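Local atomic coordinates of putative oxidoreductase molybdopterin-binding subunit (Sulfolobus tokodaii, PDB entry 4ZOH), a protein that binds a molybdopterin cytosine dinucleotide cofactor and is probably the molybdenum-bearing catalytic subunit of an oxidoreductase of the aldehyde oxidase and xanthine dehydrogenase family. Residues R193-F201 with E225-L233; V612-A623 with Y639-P648. One frame throughout, in Å; residues are numbered along the deposited sequence.

Contact 1: R193-F201 with E225-L233; sequences RNLVDFLGF and EYALAKLAL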
ATOM      1  N   ARG A 193      14.237  10.825 -13.202  1.00 21.17           N
ATOM      2  CA  ARG A 193      14.733  11.623 -14.301  1.00 20.98           C
ATOM      3  C   ARG A 193      14.502  10.918 -15.634  1.00 21.90           C
ATOM      4  O   ARG A 193      14.106  11.562 -16.589  1.00 23.71           O
ATOM      5  CB  ARG A 193      16.168  11.985 -14.114  1.00 19.93           C
ATOM      6  CG  ARG A 193      16.365  13.122 -13.164  1.00 21.65           C
ATOM      7  CD  ARG A 193      17.839  13.548 -13.122  1.00 24.12           C
ATOM      8  NE  ARG A 193      18.734  12.503 -12.544  1.00 23.34           N
ATOM      9  CZ  ARG A 193      18.931  12.296 -11.224  1.00 22.80           C
ATOM     10  NH1 ARG A 193      18.268  12.981 -10.296  1.00 19.34           N
ATOM     11  NH2 ARG A 193      19.797  11.378 -10.823  1.00 25.77           N
ATOM     12  N   ASN A 194      14.713   9.612 -15.697  1.00 20.83           N
ATOM     13  CA  ASN A 194      14.480   8.875 -16.916  1.00 23.49           C
ATOM     14  C   ASN A 194      12.993   8.912 -17.296  1.00 25.34           C
ATOM     15  O   ASN A 194      12.648   9.082 -18.459  1.00 21.22           O
ATOM     16  CB  ASN A 194      14.991   7.449 -16.826  1.00 25.62           C
ATOM     17  CG  ASN A 194      16.516   7.378 -16.798  1.00 31.12           C
ATOM     18  OD1 ASN A 194      17.171   8.295 -17.293  1.00 28.89           O
ATOM     19  ND2 ASN A 194      17.098   6.283 -16.192  1.00 27.58           N
ATOM     20  N   LEU A 195      12.116   8.739 -16.327  1.00 22.96           N
ATOM     21  CA  LEU A 195      10.706   8.774 -16.659  1.00 23.57           C
ATOM     22  C   LEU A 195      10.220  10.207 -17.015  1.00 22.90           C
ATOM     23  O   LEU A 195       9.468  10.364 -17.942  1.00 27.47           O
ATOM     24  CB  LEU A 195       9.862   8.134 -15.563  1.00 20.01           C
ATOM     25  CG  LEU A 195      10.121   6.678 -15.248  1.00 19.68           C
ATOM     26  CD1 LEU A 195       9.307   6.301 -13.964  1.00 18.42           C
ATOM     27  CD2 LEU A 195       9.813   5.766 -16.469  1.00 17.50           C
ATOM     28  N   VAL A 196      10.681  11.218 -16.316  1.00 22.32           N
ATOM     29  CA  VAL A 196      10.361  12.627 -16.633  1.00 23.63           C
ATOM     30  C   VAL A 196      10.731  12.899 -18.120  1.00 26.46           C
ATOM     31  O   VAL A 196       9.860  13.408 -18.852  1.00 22.90           O
ATOM     32  CB  VAL A 196      11.064  13.645 -15.693  1.00 22.93           C
ATOM     33  CG1 VAL A 196      10.920  15.129 -16.201  1.00 21.09           C
ATOM     34  CG2 VAL A 196      10.537  13.487 -14.254  1.00 21.39           C
ATOM     35  N   ASP A 197      11.959  12.493 -18.529  1.00 23.96           N
ATOM     36  CA  ASP A 197      12.486  12.682 -19.867  1.00 26.98           C
ATOM     37  C   ASP A 197      11.605  11.899 -20.855  1.00 28.32           C
ATOM     38  O   ASP A 197      11.263  12.426 -21.907  1.00 29.04           O
ATOM     39  CB  ASP A 197      13.938  12.231 -20.096  1.00 24.81           C
ATOM     40  CG  ASP A 197      14.948  13.047 -19.359  1.00 29.02           C
ATOM     41  OD1 ASP A 197      14.675  14.169 -18.842  1.00 31.33           O
ATOM     42  OD2 ASP A 197      16.091  12.552 -19.297  1.00 36.52           O
ATOM     43  N   PHE A 198      11.216  10.684 -20.531  1.00 24.79           N
ATOM     44  CA  PHE A 198      10.487   9.913 -21.532  1.00 24.29           C
ATOM     45  C   PHE A 198       9.017  10.334 -21.682  1.00 26.52           C
ATOM     46  O   PHE A 198       8.474  10.298 -22.786  1.00 28.05           O
ATOM     47  CB  PHE A 198      10.595   8.439 -21.234  1.00 23.49           C
ATOM     48  CG  PHE A 198       9.791   7.553 -22.146  1.00 24.59           C
ATOM     49  CD1 PHE A 198      10.210   7.305 -23.467  1.00 25.82           C
ATOM     50  CD2 PHE A 198       8.659   6.944 -21.700  1.00 23.72           C
ATOM     51  CE1 PHE A 198       9.478   6.469 -24.294  1.00 24.94           C
ATOM     52  CE2 PHE A 198       7.931   6.058 -22.526  1.00 25.67           C
ATOM     53  CZ  PHE A 198       8.324   5.865 -23.835  1.00 25.41           C
ATOM     54  N   LEU A 199       8.387  10.758 -20.596  1.00 24.69           N
ATOM     55  CA  LEU A 199       6.971  11.018 -20.590  1.00 25.34           C
ATOM     56  C   LEU A 199       6.661  12.487 -20.760  1.00 25.86           C
ATOM     57  O   LEU A 199       5.544  12.809 -21.048  1.00 27.78           O
ATOM     58  CB  LEU A 199       6.316  10.483 -19.311  1.00 23.43           C
ATOM     59  CG  LEU A 199       6.487   8.956 -19.044  1.00 25.95           C
ATOM     60  CD1 LEU A 199       5.864   8.559 -17.702  1.00 26.78           C
ATOM     61  CD2 LEU A 199       5.815   8.113 -20.080  1.00 25.00           C
ATOM     62  N   GLY A 200       7.639  13.363 -20.576  1.00 24.82           N
ATOM     63  CA  GLY A 200       7.435  14.787 -20.828  1.00 25.94           C
ATOM     64  C   GLY A 200       6.683  15.524 -19.734  1.00 30.63           C
ATOM     65  O   GLY A 200       6.030  16.538 -20.017  1.00 28.70           O
ATOM     66  N   PHE A 201       6.716  15.024 -18.497  1.00 27.40           N
ATOM     67  CA  PHE A 201       6.217  15.834 -17.393  1.00 26.29           C
ATOM     68  C   PHE A 201       6.927  15.509 -16.063  1.00 24.10           C
ATOM     69  O   PHE A 201       7.530  14.426 -15.904  1.00 25.22           O
ATOM     70  CB  PHE A 201       4.668  15.751 -17.295  1.00 26.94           C
ATOM     71  CG  PHE A 201       4.165  14.477 -16.655  1.00 29.28           C
ATOM     72  CD1 PHE A 201       3.559  14.513 -15.420  1.00 28.90           C
ATOM     73  CD2 PHE A 201       4.348  13.250 -17.282  1.00 28.51           C
ATOM     74  CE1 PHE A 201       3.125  13.353 -14.816  1.00 26.88           C
ATOM     75  CE2 PHE A 201       3.912  12.077 -16.685  1.00 29.39           C
ATOM     76  CZ  PHE A 201       3.315  12.135 -15.439  1.00 25.12           C
ATOM     77  N   GLU A 225      10.045  -0.808 -18.045  1.00 20.22           N
ATOM     78  CA  GLU A 225       9.712   0.238 -17.116  1.00 21.40           C
ATOM     79  C   GLU A 225       9.112   1.473 -17.816  1.00 21.93           C
ATOM     80  O   GLU A 225       8.122   2.042 -17.364  1.00 19.04           O
ATOM     81  CB  GLU A 225      10.945   0.649 -16.268  1.00 19.67           C
ATOM     82  CG  GLU A 225      11.335  -0.351 -15.133  1.00 20.59           C
ATOM     83  CD  GLU A 225      12.739  -0.033 -14.610  1.00 20.24           C
ATOM     84  OE1 GLU A 225      13.697  -0.333 -15.301  1.00 22.77           O
ATOM     85  OE2 GLU A 225      12.926   0.523 -13.533  1.00 18.34           O
ATOM     86  N   TYR A 226       9.781   1.942 -18.863  1.00 21.46           N
ATOM     87  CA  TYR A 226       9.169   3.022 -19.742  1.00 23.31           C
ATOM     88  C   TYR A 226       7.757   2.678 -20.212  1.00 20.71           C
ATOM     89  O   TYR A 226       6.851   3.503 -20.101  1.00 22.94           O
ATOM     90  CB  TYR A 226      10.063   3.282 -20.959  1.00 18.72           C
ATOM     91  CG  TYR A 226      11.380   3.962 -20.639  1.00 18.56           C
ATOM     92  CD1 TYR A 226      11.408   5.173 -19.961  1.00 17.93           C
ATOM     93  CD2 TYR A 226      12.588   3.374 -21.026  1.00 18.24           C
ATOM     94  CE1 TYR A 226      12.564   5.855 -19.730  1.00 19.24           C
ATOM     95  CE2 TYR A 226      13.770   4.043 -20.817  1.00 18.89           C
ATOM     96  CZ  TYR A 226      13.738   5.291 -20.188  1.00 20.60           C
ATOM     97  OH  TYR A 226      14.900   5.940 -19.947  1.00 20.80           O
ATOM     98  N   ALA A 227       7.573   1.467 -20.676  1.00 21.06           N
ATOM     99  CA  ALA A 227       6.264   1.044 -21.165  1.00 22.61           C
ATOM    100  C   ALA A 227       5.215   0.991 -20.063  1.00 23.20           C
ATOM    101  O   ALA A 227       4.066   1.455 -20.250  1.00 21.97           O
ATOM    102  CB  ALA A 227       6.342  -0.287 -21.896  1.00 20.45           C
ATOM    103  N   LEU A 228       5.597   0.465 -18.899  1.00 22.50           N
ATOM    104  CA  LEU A 228       4.634   0.327 -17.797  1.00 21.04           C
ATOM    105  C   LEU A 228       4.167   1.717 -17.384  1.00 18.73           C
ATOM    106  O   LEU A 228       2.991   1.968 -17.125  1.00 17.44           O
ATOM    107  CB  LEU A 228       5.303  -0.379 -16.580  1.00 19.51           C
ATOM    108  CG  LEU A 228       4.286  -0.767 -15.517  1.00 19.92           C
ATOM    109  CD1 LEU A 228       3.389  -1.912 -16.029  1.00 14.91           C
ATOM    110  CD2 LEU A 228       5.045  -1.177 -14.223  1.00 20.62           C
ATOM    111  N   ALA A 229       5.123   2.633 -17.355  1.00 18.21           N
ATOM    112  CA  ALA A 229       4.855   3.949 -16.916  1.00 18.80           C
ATOM    113  C   ALA A 229       3.881   4.701 -17.887  1.00 21.72           C
ATOM    114  O   ALA A 229       2.933   5.377 -17.454  1.00 22.13           O
ATOM    115  CB  ALA A 229       6.130   4.659 -16.780  1.00 17.85           C
ATOM    116  N   LYS A 230       4.125   4.530 -19.171  1.00 21.75           N
ATOM    117  CA  LYS A 230       3.345   5.125 -20.203  1.00 25.08           C
ATOM    118  C   LYS A 230       1.930   4.482 -20.205  1.00 23.09           C
ATOM    119  O   LYS A 230       0.960   5.171 -20.270  1.00 23.92           O
ATOM    120  CB  LYS A 230       4.048   4.856 -21.544  1.00 25.52           C
ATOM    121  CG  LYS A 230       3.155   5.169 -22.752  1.00 27.17           C
ATOM    122  CD  LYS A 230       3.153   6.691 -22.906  1.00 30.75           C
ATOM    123  CE  LYS A 230       3.225   7.102 -24.385  1.00 35.57           C
ATOM    124  NZ  LYS A 230       2.209   8.164 -24.468  1.00 37.49           N
ATOM    125  N   LEU A 231       1.840   3.165 -20.162  1.00 21.63           N
ATOM    126  CA  LEU A 231       0.568   2.529 -19.919  1.00 22.11           C
ATOM    127  C   LEU A 231      -0.232   2.999 -18.698  1.00 24.78           C
ATOM    128  O   LEU A 231      -1.485   3.091 -18.785  1.00 22.80           O
ATOM    129  CB  LEU A 231       0.698   1.024 -19.901  1.00 21.40           C
ATOM    130  CG  LEU A 231       1.086   0.393 -21.240  1.00 23.80           C
ATOM    131  CD1 LEU A 231       1.440  -1.052 -20.999  1.00 24.10           C
ATOM    132  CD2 LEU A 231      -0.046   0.515 -22.265  1.00 24.95           C
ATOM    133  N   ALA A 232       0.471   3.328 -17.586  1.00 22.36           N
ATOM    134  CA  ALA A 232      -0.233   3.731 -16.390  1.00 21.85           C
ATOM    135  C   ALA A 232      -0.951   5.052 -16.643  1.00 23.55           C
ATOM    136  O   ALA A 232      -2.052   5.199 -16.128  1.00 24.90           O
ATOM    137  CB  ALA A 232       0.688   3.840 -15.159  1.00 18.21           C
ATOM    138  N   LEU A 233      -0.332   5.995 -17.379  1.00 22.79           N
ATOM    139  CA  LEU A 233      -1.022   7.238 -17.798  1.00 30.33           C
ATOM    140  C   LEU A 233      -2.346   6.998 -18.538  1.00 28.94           C
ATOM    141  O   LEU A 233      -3.327   7.697 -18.339  1.00 26.25           O
ATOM    142  CB  LEU A 233      -0.138   8.160 -18.659  1.00 30.94           C
ATOM    143  CG  LEU A 233       1.272   8.425 -18.140  1.00 31.59           C
ATOM    144  CD1 LEU A 233       1.887   9.468 -19.028  1.00 29.06           C
ATOM    145  CD2 LEU A 233       1.314   8.813 -16.686  1.00 23.78           C
TER
HETATM  146  O   HOH W   1      14.594   8.834 -20.508  1.00 40.11           O
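Leu195 and Leu199 on helix 193-199 face Tyr226 and Lys230 on helix 225-233, and the segment axes cross at -60° with a closest approach of 10.5 Å. The CA atoms of Leu195 and Tyr226 are 6.7 Å apart, and one helical turn later Leu199 is matched with Lys230. Between these pairs Ala229 presents its small CB to both leucines, 3.9 Å from Leu195 CD2 and 4.0 Å from Leu199 CD1. The Tyr226 ring runs across the first helix, with Asn194 O at its CE1 edge, in the ring plane, and its CE1 atom 3.6 Å from Phe198 CB. Because Phe198 has CG anti to its own backbone N (chi1 176°), its ring lies against the base of the tyrosine side chain: Tyr226 CB sits over one face in a CH-pi contact, 4.1 Å from the ring centroid, while Lys230 CB lies at the edge. The two rings meet obliquely, their planes 47° apart. Polar linkage is indirect, through a water that donates to Asn194 O at 2.8 Å and to Tyr226 OH; this hydroxyl is bonded to Asp289 as well. A phenylalanine in place of Tyr226 would probably keep the ring packing but leave the water and Asp289 without their shared phenolic partner. After Leu199 the backbone leaves helical angles at Gly200, where phi is positive, and the chain turns so that Phe201 CE2 comes 4.0 Å from Leu233 CD1. Both helices rest on the mixed sheet that includes strands 170-174, 179-183 and 204-207: Phe181 touches Leu195 and Ala229 alike, Ile204 meets Leu195 and Leu199, and Phe174 meets Leu233.

Contact 2: V612-A623 with Y639-P648; sequences VQGMAQALLEGA and YPIPTAVEIP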
ATOM      1  N   VAL A 612      33.412 -14.116  -5.113  1.00 17.58           N
ATOM      2  CA  VAL A 612      32.729 -15.318  -5.576  1.00 16.72           C
ATOM      3  C   VAL A 612      32.115 -15.120  -6.964  1.00 18.55           C
ATOM      4  O   VAL A 612      32.082 -16.048  -7.765  1.00 19.38           O
ATOM      5  CB  VAL A 612      31.645 -15.797  -4.538  1.00 16.35           C
ATOM      6  CG1 VAL A 612      30.709 -16.842  -5.126  1.00 15.56           C
ATOM      7  CG2 VAL A 612      32.323 -16.390  -3.258  1.00 18.48           C
ATOM      8  N   GLN A 613      31.587 -13.917  -7.239  1.00 20.07           N
ATOM      9  CA  GLN A 613      31.178 -13.606  -8.659  1.00 22.32           C
ATOM     10  C   GLN A 613      32.369 -13.718  -9.658  1.00 20.22           C
ATOM     11  O   GLN A 613      32.282 -14.410 -10.660  1.00 20.79           O
ATOM     12  CB  GLN A 613      30.455 -12.239  -8.722  1.00 19.11           C
ATOM     13  CG  GLN A 613      29.000 -12.442  -8.320  1.00 16.80           C
ATOM     14  CD  GLN A 613      28.335 -11.108  -8.107  1.00 19.51           C
ATOM     15  OE1 GLN A 613      28.970 -10.158  -7.649  1.00 20.22           O
ATOM     16  NE2 GLN A 613      27.056 -11.010  -8.476  1.00 19.27           N
ATOM     17  N   GLY A 614      33.501 -13.111  -9.295  1.00 20.30           N
ATOM     18  CA  GLY A 614      34.716 -13.159 -10.166  1.00 21.06           C
ATOM     19  C   GLY A 614      35.182 -14.599 -10.377  1.00 21.61           C
ATOM     20  O   GLY A 614      35.511 -14.977 -11.501  1.00 21.45           O
ATOM     21  N   MET A 615      35.124 -15.437  -9.313  1.00 23.73           N
ATOM     22  CA  MET A 615      35.521 -16.863  -9.433  1.00 22.15           C
ATOM     23  C   MET A 615      34.552 -17.615 -10.322  1.00 19.06           C
ATOM     24  O   MET A 615      34.933 -18.498 -11.116  1.00 19.11           O
ATOM     25  CB  MET A 615      35.549 -17.474  -8.023  1.00 25.49           C
ATOM     26  CG  MET A 615      35.595 -18.992  -8.035  1.00 29.07           C
ATOM     27  SD  MET A 615      35.500 -19.790  -6.399  1.00 40.94           S
ATOM     28  CE  MET A 615      36.116 -18.405  -5.449  1.00 41.13           C
ATOM     29  N   ALA A 616      33.261 -17.321 -10.134  1.00 18.71           N
ATOM     30  CA  ALA A 616      32.190 -17.993 -10.903  1.00 18.36           C
ATOM     31  C   ALA A 616      32.335 -17.660 -12.452  1.00 19.09           C
ATOM     32  O   ALA A 616      32.046 -18.518 -13.312  1.00 21.45           O
ATOM     33  CB  ALA A 616      30.830 -17.508 -10.418  1.00 17.09           C
ATOM     34  N   GLN A 617      32.715 -16.416 -12.763  1.00 19.67           N
ATOM     35  CA  GLN A 617      32.983 -16.037 -14.183  1.00 22.03           C
ATOM     36  C   GLN A 617      34.139 -16.913 -14.766  1.00 24.67           C
ATOM     37  O   GLN A 617      33.984 -17.524 -15.881  1.00 25.45           O
ATOM     38  CB  GLN A 617      33.351 -14.532 -14.308  1.00 23.23           C
ATOM     39  CG  GLN A 617      33.593 -14.163 -15.799  1.00 18.99           C
ATOM     40  CD  GLN A 617      33.862 -12.728 -16.158  1.00 16.80           C
ATOM     41  OE1 GLN A 617      34.070 -11.815 -15.315  1.00 21.13           O
ATOM     42  NE2 GLN A 617      33.896 -12.505 -17.475  1.00 17.07           N
ATOM     43  N   ALA A 618      35.243 -17.016 -14.001  1.00 21.84           N
ATOM     44  CA  ALA A 618      36.407 -17.899 -14.360  1.00 24.74           C
ATOM     45  C   ALA A 618      35.997 -19.353 -14.514  1.00 22.90           C
ATOM     46  O   ALA A 618      36.342 -20.021 -15.518  1.00 26.37           O
ATOM     47  CB  ALA A 618      37.539 -17.791 -13.321  1.00 22.57           C
ATOM     48  N   LEU A 619      35.179 -19.830 -13.591  1.00 25.78           N
ATOM     49  CA  LEU A 619      34.969 -21.300 -13.496  1.00 26.59           C
ATOM     50  C   LEU A 619      33.609 -21.815 -13.884  1.00 24.75           C
ATOM     51  O   LEU A 619      33.488 -23.007 -14.118  1.00 23.39           O
ATOM     52  CB  LEU A 619      35.295 -21.826 -12.074  1.00 23.98           C
ATOM     53  CG  LEU A 619      36.654 -21.520 -11.470  1.00 26.91           C
ATOM     54  CD1 LEU A 619      36.664 -22.072 -10.011  1.00 23.29           C
ATOM     55  CD2 LEU A 619      37.761 -22.118 -12.397  1.00 22.80           C
ATOM     56  N   LEU A 620      32.567 -20.983 -13.868  1.00 24.96           N
ATOM     57  CA  LEU A 620      31.211 -21.575 -14.026  1.00 27.95           C
ATOM     58  C   LEU A 620      30.391 -20.915 -15.105  1.00 25.87           C
ATOM     59  O   LEU A 620      29.831 -21.605 -15.942  1.00 25.42           O
ATOM     60  CB  LEU A 620      30.406 -21.539 -12.701  1.00 27.21           C
ATOM     61  CG  LEU A 620      30.856 -22.402 -11.498  1.00 28.79           C
ATOM     62  CD1 LEU A 620      30.303 -21.852 -10.180  1.00 27.95           C
ATOM     63  CD2 LEU A 620      30.343 -23.813 -11.715  1.00 25.13           C
ATOM     64  N   GLU A 621      30.291 -19.598 -15.028  1.00 21.58           N
ATOM     65  CA  GLU A 621      29.268 -18.871 -15.765  1.00 24.11           C
ATOM     66  C   GLU A 621      29.660 -18.574 -17.220  1.00 24.47           C
ATOM     67  O   GLU A 621      30.840 -18.476 -17.515  1.00 25.05           O
ATOM     68  CB  GLU A 621      29.022 -17.563 -15.025  1.00 21.71           C
ATOM     69  CG  GLU A 621      28.091 -17.861 -13.823  1.00 24.23           C
ATOM     70  CD  GLU A 621      27.917 -16.681 -12.901  1.00 24.03           C
ATOM     71  OE1 GLU A 621      27.891 -15.535 -13.356  1.00 22.50           O
ATOM     72  OE2 GLU A 621      27.877 -16.882 -11.656  1.00 26.13           O
ATOM     73  N   GLY A 622      28.652 -18.396 -18.092  1.00 27.75           N
ATOM     74  CA  GLY A 622      28.816 -17.825 -19.430  1.00 23.75           C
ATOM     75  C   GLY A 622      27.520 -17.711 -20.190  1.00 24.47           C
ATOM     76  O   GLY A 622      26.662 -18.596 -20.171  1.00 23.99           O
ATOM     77  N   ALA A 623      27.336 -16.587 -20.854  1.00 22.10           N
ATOM     78  CA  ALA A 623      26.083 -16.458 -21.603  1.00 21.58           C
ATOM     79  C   ALA A 623      26.446 -16.724 -23.094  1.00 22.51           C
ATOM     80  O   ALA A 623      27.144 -15.914 -23.714  1.00 25.33           O
ATOM     81  CB  ALA A 623      25.459 -15.067 -21.354  1.00 16.66           C
ATOM     82  N   TYR A 639      22.318 -21.796 -16.329  1.00 27.91           N
ATOM     83  CA  TYR A 639      23.232 -20.689 -16.030  1.00 25.31           C
ATOM     84  C   TYR A 639      23.713 -20.870 -14.585  1.00 26.30           C
ATOM     85  O   TYR A 639      23.023 -20.486 -13.654  1.00 28.81           O
ATOM     86  CB  TYR A 639      22.601 -19.310 -16.241  1.00 21.80           C
ATOM     87  CG  TYR A 639      23.653 -18.237 -16.149  1.00 22.68           C
ATOM     88  CD1 TYR A 639      24.446 -17.929 -17.242  1.00 21.79           C
ATOM     89  CD2 TYR A 639      23.873 -17.564 -14.957  1.00 20.40           C
ATOM     90  CE1 TYR A 639      25.442 -16.947 -17.147  1.00 21.45           C
ATOM     91  CE2 TYR A 639      24.856 -16.615 -14.849  1.00 23.61           C
ATOM     92  CZ  TYR A 639      25.661 -16.332 -15.959  1.00 22.16           C
ATOM     93  OH  TYR A 639      26.626 -15.377 -15.808  1.00 21.53           O
ATOM     94  N   PRO A 640      24.887 -21.496 -14.400  1.00 30.98           N
ATOM     95  CA  PRO A 640      25.206 -22.101 -13.083  1.00 25.91           C
ATOM     96  C   PRO A 640      25.812 -21.136 -12.088  1.00 27.45           C
ATOM     97  O   PRO A 640      27.048 -21.196 -11.842  1.00 29.47           O
ATOM     98  CB  PRO A 640      26.234 -23.187 -13.468  1.00 27.02           C
ATOM     99  CG  PRO A 640      26.957 -22.575 -14.626  1.00 26.30           C
ATOM    100  CD  PRO A 640      25.914 -21.833 -15.423  1.00 27.22           C
ATOM    101  N   ILE A 641      25.006 -20.267 -11.464  1.00 24.12           N
ATOM    102  CA  ILE A 641      25.622 -19.433 -10.426  1.00 22.17           C
ATOM    103  C   ILE A 641      26.027 -20.396  -9.247  1.00 20.59           C
ATOM    104  O   ILE A 641      25.375 -21.431  -9.068  1.00 18.50           O
ATOM    105  CB  ILE A 641      24.724 -18.250  -9.988  1.00 21.11           C
ATOM    106  CG1 ILE A 641      23.501 -18.670  -9.144  1.00 21.31           C
ATOM    107  CG2 ILE A 641      24.291 -17.497 -11.247  1.00 21.61           C
ATOM    108  CD1 ILE A 641      22.904 -17.454  -8.370  1.00 23.78           C
ATOM    109  N   PRO A 642      27.083 -20.064  -8.481  1.00 20.51           N
ATOM    110  CA  PRO A 642      27.525 -21.093  -7.504  1.00 20.17           C
ATOM    111  C   PRO A 642      26.575 -21.289  -6.286  1.00 20.52           C
ATOM    112  O   PRO A 642      25.975 -20.322  -5.788  1.00 23.68           O
ATOM    113  CB  PRO A 642      28.866 -20.581  -7.000  1.00 18.54           C
ATOM    114  CG  PRO A 642      28.923 -19.175  -7.329  1.00 20.27           C
ATOM    115  CD  PRO A 642      28.047 -18.944  -8.557  1.00 18.95           C
ATOM    116  N   THR A 643      26.413 -22.540  -5.870  1.00 19.44           N
ATOM    117  CA  THR A 643      25.925 -22.848  -4.520  1.00 19.79           C
ATOM    118  C   THR A 643      27.037 -22.700  -3.469  1.00 22.46           C
ATOM    119  O   THR A 643      28.211 -22.442  -3.816  1.00 24.48           O
ATOM    120  CB  THR A 643      25.337 -24.254  -4.469  1.00 19.12           C
ATOM    121  OG1 THR A 643      26.413 -25.215  -4.371  1.00 20.03           O
ATOM    122  CG2 THR A 643      24.498 -24.581  -5.714  1.00 16.57           C
ATOM    123  N   ALA A 644      26.701 -22.936  -2.184  1.00 21.49           N
ATOM    124  CA  ALA A 644      27.656 -22.913  -1.098  1.00 19.97           C
ATOM    125  C   ALA A 644      28.779 -23.991  -1.265  1.00 22.54           C
ATOM    126  O   ALA A 644      29.910 -23.827  -0.837  1.00 21.97           O
ATOM    127  CB  ALA A 644      26.888 -23.099   0.206  1.00 20.74           C
ATOM    128  N   VAL A 645      28.487 -25.050  -2.000  1.00 24.72           N
ATOM    129  CA  VAL A 645      29.478 -26.040  -2.254  1.00 25.39           C
ATOM    130  C   VAL A 645      30.606 -25.469  -3.166  1.00 32.24           C
ATOM    131  O   VAL A 645      31.768 -25.803  -2.994  1.00 32.42           O
ATOM    132  CB  VAL A 645      28.798 -27.297  -2.823  1.00 25.80           C
ATOM    133  CG1 VAL A 645      29.863 -28.360  -3.198  1.00 28.09           C
ATOM    134  CG2 VAL A 645      27.850 -27.888  -1.763  1.00 23.10           C
ATOM    135  N   GLU A 646      30.305 -24.561  -4.092  1.00 31.27           N
ATOM    136  CA  GLU A 646      31.356 -24.157  -5.018  1.00 31.47           C
ATOM    137  C   GLU A 646      32.241 -22.988  -4.541  1.00 35.31           C
ATOM    138  O   GLU A 646      32.848 -22.355  -5.338  1.00 49.79           O
ATOM    139  CB  GLU A 646      30.773 -23.910  -6.415  1.00 25.59           C
ATOM    140  CG  GLU A 646      30.322 -25.188  -7.102  1.00 25.79           C
ATOM    141  CD  GLU A 646      28.969 -25.679  -6.591  1.00 26.99           C
ATOM    142  OE1 GLU A 646      28.058 -24.825  -6.355  1.00 25.73           O
ATOM    143  OE2 GLU A 646      28.815 -26.907  -6.405  1.00 28.16           O
ATOM    144  N   ILE A 647      32.307 -22.678  -3.265  1.00 32.69           N
ATOM    145  CA  ILE A 647      33.063 -21.535  -2.869  1.00 31.57           C
ATOM    146  C   ILE A 647      34.408 -21.998  -2.336  1.00 35.81           C
ATOM    147  O   ILE A 647      34.536 -23.146  -1.917  1.00 40.34           O
ATOM    148  CB  ILE A 647      32.292 -20.614  -1.853  1.00 31.81           C
ATOM    149  CG1 ILE A 647      32.203 -21.286  -0.471  1.00 32.07           C
ATOM    150  CG2 ILE A 647      30.973 -20.138  -2.496  1.00 28.86           C
ATOM    151  CD1 ILE A 647      31.601 -20.494   0.717  1.00 36.70           C
ATOM    152  N   PRO A 648      35.412 -21.095  -2.301  1.00 33.60           N
ATOM    153  CA  PRO A 648      36.629 -21.459  -1.632  1.00 33.01           C
ATOM    154  C   PRO A 648      36.328 -21.888  -0.181  1.00 35.84           C
ATOM    155  O   PRO A 648      35.525 -21.276   0.518  1.00 33.52           O
ATOM    156  CB  PRO A 648      37.459 -20.161  -1.659  1.00 36.76           C
ATOM    157  CG  PRO A 648      36.799 -19.282  -2.698  1.00 40.08           C
ATOM    158  CD  PRO A 648      35.346 -19.642  -2.566  1.00 37.30           C
TER
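Ala616 O, on the residue whose CB packs 3.6 Å from Pro642 CD, accepts two backbone N-H groups from opposite faces of its plane: Leu620 N at 2.6 Å and Glu621 N at 2.7 Å. This double grip finishes helix 600-619, against which a proline-rich loop is laid. The loop makes an inverse gamma turn centred on Pro640 and, further on, an ST turn at Thr643. Pro642 is wedged among three side chains of the other segment: Val612 CG1 slides past its CG, Ala616 CB meets CD, and Leu620 CD1 crosses its CB at 3.7 Å. Beside it, Leu620 O touches Pro640 CG at 3.3 Å. Tyr639 OH gives a weak hydrogen bond to Glu621 OE1, the carboxylate and ring planes lying 52° apart; with CG anti to the backbone N (chi1 -170°), the tyrosine crosses Glu621 obliquely, its OH and CZ against CB and CG. Both polar ends have further partners: Tyr639 OH bonds to Ile161 N, and Glu621 OE2 forms a salt bridge with a basic side chain of another protein chain, which would probably favour the ionised carboxylate. The contact thus lies at subunit interfaces, and the Ile641 side chain is about 8 Å from a bound iron-sulfur cluster. Within the loop, Glu646, whose CB packs on Leu620 CD1, turns its carboxylate back onto Thr643: OE1 takes Thr643 N at 2.9 Å and Thr643 OG1 at 2.6 Å, the hydroxyl arriving on the syn side, 29° out of the carboxylate plane.

Contact 1 and contact 2 share no elements: their nearest atoms are about 18 Å apart, they follow one another along the chain, and they belong to different molybdopterin cofactor-binding domains. Contact 1 joins two helices packed on a sheet, is partly buried, and is held by apolar and aromatic packing with one bridging water. Contact 2 joins the end of a helix to an irregular loop and is almost wholly buried, partly by other protein chains. Its chemistry adds polar groups to the proline packing: carboxylates that bond to other protein chains. Contact 1 is packing within this subunit, whereas contact 2 also meets partner chains.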